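Local structure of collagen adhesin (Staphylococcus aureus, 2F68) at residues Thr33-Thr38 / Phe110-Arg115. The protein binds collagen at the staphylococcal surface, probably by closing its extracellular domains around the collagen triple helix in a "collagen hug". Sequence-based numbering, arbitrary orientation.
Sequences TTVKMT and FEVQGR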
ATOM      1  N   THR A  33       0.304  -1.731 -10.537  1.00 25.37           N
ATOM      2  CA  THR A  33       0.597  -2.514 -11.740  1.00 23.74           C
ATOM      3  C   THR A  33       1.585  -3.648 -11.444  1.00 23.11           C
ATOM      4  O   THR A  33       2.425  -3.534 -10.549  1.00 23.26           O
ATOM      5  CB  THR A  33       1.089  -1.623 -12.919  1.00 24.00           C
ATOM      6  OG1 THR A  33       1.323  -2.436 -14.075  1.00 25.39           O
ATOM      7  CG2 THR A  33       2.366  -0.862 -12.559  1.00 24.44           C
ATOM      8  N   THR A  34       1.471  -4.738 -12.200  1.00 22.58           N
ATOM      9  CA  THR A  34       2.246  -5.952 -11.941  1.00 22.77           C
ATOM     10  C   THR A  34       3.439  -6.090 -12.890  1.00 21.91           C
ATOM     11  O   THR A  34       3.289  -5.988 -14.109  1.00 22.57           O
ATOM     12  CB  THR A  34       1.358  -7.218 -12.030  1.00 23.22           C
ATOM     13  OG1 THR A  34       0.071  -6.949 -11.459  1.00 24.56           O
ATOM     14  CG2 THR A  34       2.000  -8.380 -11.290  1.00 24.03           C
ATOM     15  N   VAL A  35       4.616  -6.325 -12.312  1.00 21.07           N
ATOM     16  CA  VAL A  35       5.854  -6.506 -13.073  1.00 21.15           C
ATOM     17  C   VAL A  35       6.260  -7.982 -13.067  1.00 20.63           C
ATOM     18  O   VAL A  35       6.297  -8.617 -12.010  1.00 21.75           O
ATOM     19  CB  VAL A  35       7.013  -5.647 -12.495  1.00 21.16           C
ATOM     20  CG1 VAL A  35       8.256  -5.738 -13.379  1.00 21.76           C
ATOM     21  CG2 VAL A  35       6.586  -4.195 -12.339  1.00 20.22           C
ATOM     22  N   LYS A  36       6.560  -8.516 -14.249  1.00 21.24           N
ATOM     23  CA  LYS A  36       6.996  -9.905 -14.385  1.00 21.40           C
ATOM     24  C   LYS A  36       8.365  -9.995 -15.058  1.00 21.30           C
ATOM     25  O   LYS A  36       8.577  -9.434 -16.134  1.00 19.56           O
ATOM     26  CB  LYS A  36       5.958 -10.725 -15.157  1.00 21.09           C
ATOM     27  CG  LYS A  36       6.142 -12.233 -15.045  1.00 22.92           C
ATOM     28  CD  LYS A  36       5.057 -12.983 -15.799  1.00 23.63           C
ATOM     29  CE  LYS A  36       5.235 -14.487 -15.670  1.00 30.91           C
ATOM     30  NZ  LYS A  36       4.175 -15.237 -16.398  1.00 30.59           N
ATOM     31  N   MET A  37       9.284 -10.706 -14.407  1.00 20.46           N
ATOM     32  CA  MET A  37      10.640 -10.902 -14.913  1.00 20.88           C
ATOM     33  C   MET A  37      10.924 -12.396 -15.054  1.00 20.44           C
ATOM     34  O   MET A  37      10.807 -13.144 -14.084  1.00 19.62           O
ATOM     35  CB  MET A  37      11.655 -10.244 -13.968  1.00 19.88           C
ATOM     36  CG  MET A  37      13.104 -10.220 -14.465  1.00 19.92           C
ATOM     37  SD  MET A  37      13.988 -11.794 -14.336  1.00 21.44           S
ATOM     38  CE  MET A  37      13.802 -12.176 -12.593  1.00 15.04           C
ATOM     39  N   THR A  38      11.303 -12.820 -16.258  1.00 21.28           N
ATOM     40  CA  THR A  38      11.620 -14.226 -16.521  1.00 22.11           C
ATOM     41  C   THR A  38      13.106 -14.426 -16.826  1.00 21.44           C
ATOM     42  O   THR A  38      13.770 -13.521 -17.339  1.00 20.53           O
ATOM     43  CB  THR A  38      10.776 -14.810 -17.678  1.00 23.55           C
ATOM     44  OG1 THR A  38      11.049 -14.090 -18.885  1.00 28.12           O
ATOM     45  CG2 THR A  38       9.285 -14.730 -17.363  1.00 23.66           C
ATOM     46  N   PHE A 110       5.543  -9.536  -9.295  1.00 22.40           N
ATOM     47  CA  PHE A 110       5.284  -8.671  -8.140  1.00 21.12           C
ATOM     48  C   PHE A 110       4.575  -7.374  -8.534  1.00 22.75           C
ATOM     49  O   PHE A 110       4.673  -6.927  -9.678  1.00 22.48           O
ATOM     50  CB  PHE A 110       6.586  -8.367  -7.379  1.00 21.63           C
ATOM     51  CG  PHE A 110       7.679  -7.783  -8.237  1.00 19.68           C
ATOM     52  CD1 PHE A 110       7.790  -6.406  -8.409  1.00 21.80           C
ATOM     53  CD2 PHE A 110       8.608  -8.612  -8.863  1.00 20.56           C
ATOM     54  CE1 PHE A 110       8.800  -5.864  -9.200  1.00 20.63           C
ATOM     55  CE2 PHE A 110       9.622  -8.079  -9.655  1.00 19.99           C
ATOM     56  CZ  PHE A 110       9.718  -6.702  -9.823  1.00 19.30           C
ATOM     57  N   GLU A 111       3.870  -6.777  -7.575  1.00 23.20           N
ATOM     58  CA  GLU A 111       3.116  -5.544  -7.808  1.00 23.35           C
ATOM     59  C   GLU A 111       3.879  -4.304  -7.347  1.00 21.73           C
ATOM     60  O   GLU A 111       4.564  -4.331  -6.321  1.00 21.07           O
ATOM     61  CB  GLU A 111       1.753  -5.605  -7.111  1.00 23.33           C
ATOM     62  CG  GLU A 111       0.793  -6.641  -7.692  1.00 25.94           C
ATOM     63  CD  GLU A 111      -0.550  -6.679  -6.979  1.00 26.64           C
ATOM     64  OE1 GLU A 111      -1.540  -7.110  -7.607  1.00 32.21           O
ATOM     65  OE2 GLU A 111      -0.624  -6.282  -5.795  1.00 29.75           O
ATOM     66  N   VAL A 112       3.758  -3.224  -8.118  1.00 21.87           N
ATOM     67  CA  VAL A 112       4.393  -1.941  -7.795  1.00 21.26           C
ATOM     68  C   VAL A 112       3.387  -0.787  -7.857  1.00 22.45           C
ATOM     69  O   VAL A 112       2.313  -0.920  -8.450  1.00 22.26           O
ATOM     70  CB  VAL A 112       5.611  -1.631  -8.718  1.00 21.06           C
ATOM     71  CG1 VAL A 112       6.713  -2.673  -8.551  1.00 19.05           C
ATOM     72  CG2 VAL A 112       5.186  -1.518 -10.180  1.00 19.46           C
ATOM     73  N   GLN A 113       3.743   0.341  -7.243  1.00 21.93           N
ATOM     74  CA  GLN A 113       2.904   1.539  -7.259  1.00 23.14           C
ATOM     75  C   GLN A 113       3.554   2.648  -8.084  1.00 22.60           C
ATOM     76  O   GLN A 113       4.731   2.963  -7.899  1.00 22.75           O
ATOM     77  CB  GLN A 113       2.629   2.026  -5.832  1.00 23.27           C
ATOM     78  CG  GLN A 113       1.518   3.069  -5.725  1.00 25.41           C
ATOM     79  CD  GLN A 113       1.296   3.560  -4.303  1.00 25.93           C
ATOM     80  OE1 GLN A 113       2.243   3.740  -3.535  1.00 31.47           O
ATOM     81  NE2 GLN A 113       0.036   3.791  -3.951  1.00 28.90           N
ATOM     82  N   GLY A 114       2.777   3.233  -8.993  1.00 20.87           N
ATOM     83  CA  GLY A 114       3.259   4.306  -9.860  1.00 22.65           C
ATOM     84  C   GLY A 114       2.763   5.674  -9.436  1.00 24.48           C
ATOM     85  O   GLY A 114       1.576   5.853  -9.153  1.00 23.40           O
ATOM     86  N   ARG A 115       3.677   6.640  -9.399  1.00 23.96           N
ATOM     87  CA  ARG A 115       3.361   8.004  -8.978  1.00 25.39           C
ATOM     88  C   ARG A 115       3.844   9.043  -9.985  1.00 26.47           C
ATOM     89  O   ARG A 115       4.943   8.929 -10.529  1.00 24.68           O
ATOM     90  CB  ARG A 115       3.981   8.295  -7.607  1.00 26.55           C
ATOM     91  CG  ARG A 115       3.197   7.754  -6.412  1.00 28.51           C
ATOM     92  CD  ARG A 115       2.018   8.655  -6.031  1.00 37.60           C
ATOM     93  NE  ARG A 115       2.398  10.064  -5.908  1.00 42.26           N
ATOM     94  CZ  ARG A 115       2.912  10.624  -4.815  1.00 42.74           C
ATOM     95  NH1 ARG A 115       3.122   9.904  -3.718  1.00 42.23           N
ATOM     96  NH2 ARG A 115       3.220  11.914  -4.818  1.00 40.66           N
TER
HETATM   97  O   HOH W   1      -0.906  -9.137  -9.340  1.00 30.85           O
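Thr-33, Thr-34 and Val-35 pair with Val-112, Glu-111 and Phe-110 as antiparallel neighbours inside the sheet of the first domain, where strand 31-40 runs beside strand 104-116. Two hydrogen-bonded pairs flank a non-hydrogen-bonded one: Thr-33 and Val-112 exchange two backbone bonds, Val-112 N to Thr-33 O being 2.8 Å. Val-35 and Phe-110 exchange two more, with Val-35 N 2.7 Å from Phe-110 O. Between them, Thr-34 and Glu-111 bring their CA atoms to 4.2 Å. Such pairing builds the beta-sandwich of an Ig-like domain, and here the two faces differ: one is buried, the other partly exposed. On the buried one, Val-35 CB sits over one face of the Phe-110 ring, 4.2 Å from its centroid, in a CH-pi contact. Phe-110 CG stands between its own N and carbonyl carbon (chi1 55°), which brings the ring toward Val-35, one face against its CB. Val-112 CG2 meets both Val-35 CG2 and Thr-33 CG2 at 3.7 Å, and Val-54 of strand 50-54 also packs against Phe-110. On the other face, a water donates to Glu-111 OE1 (2.7 Å) and also bonds Thr-34 OG1, while Glu-111 OE2 accepts from the backbone N of Asn-299.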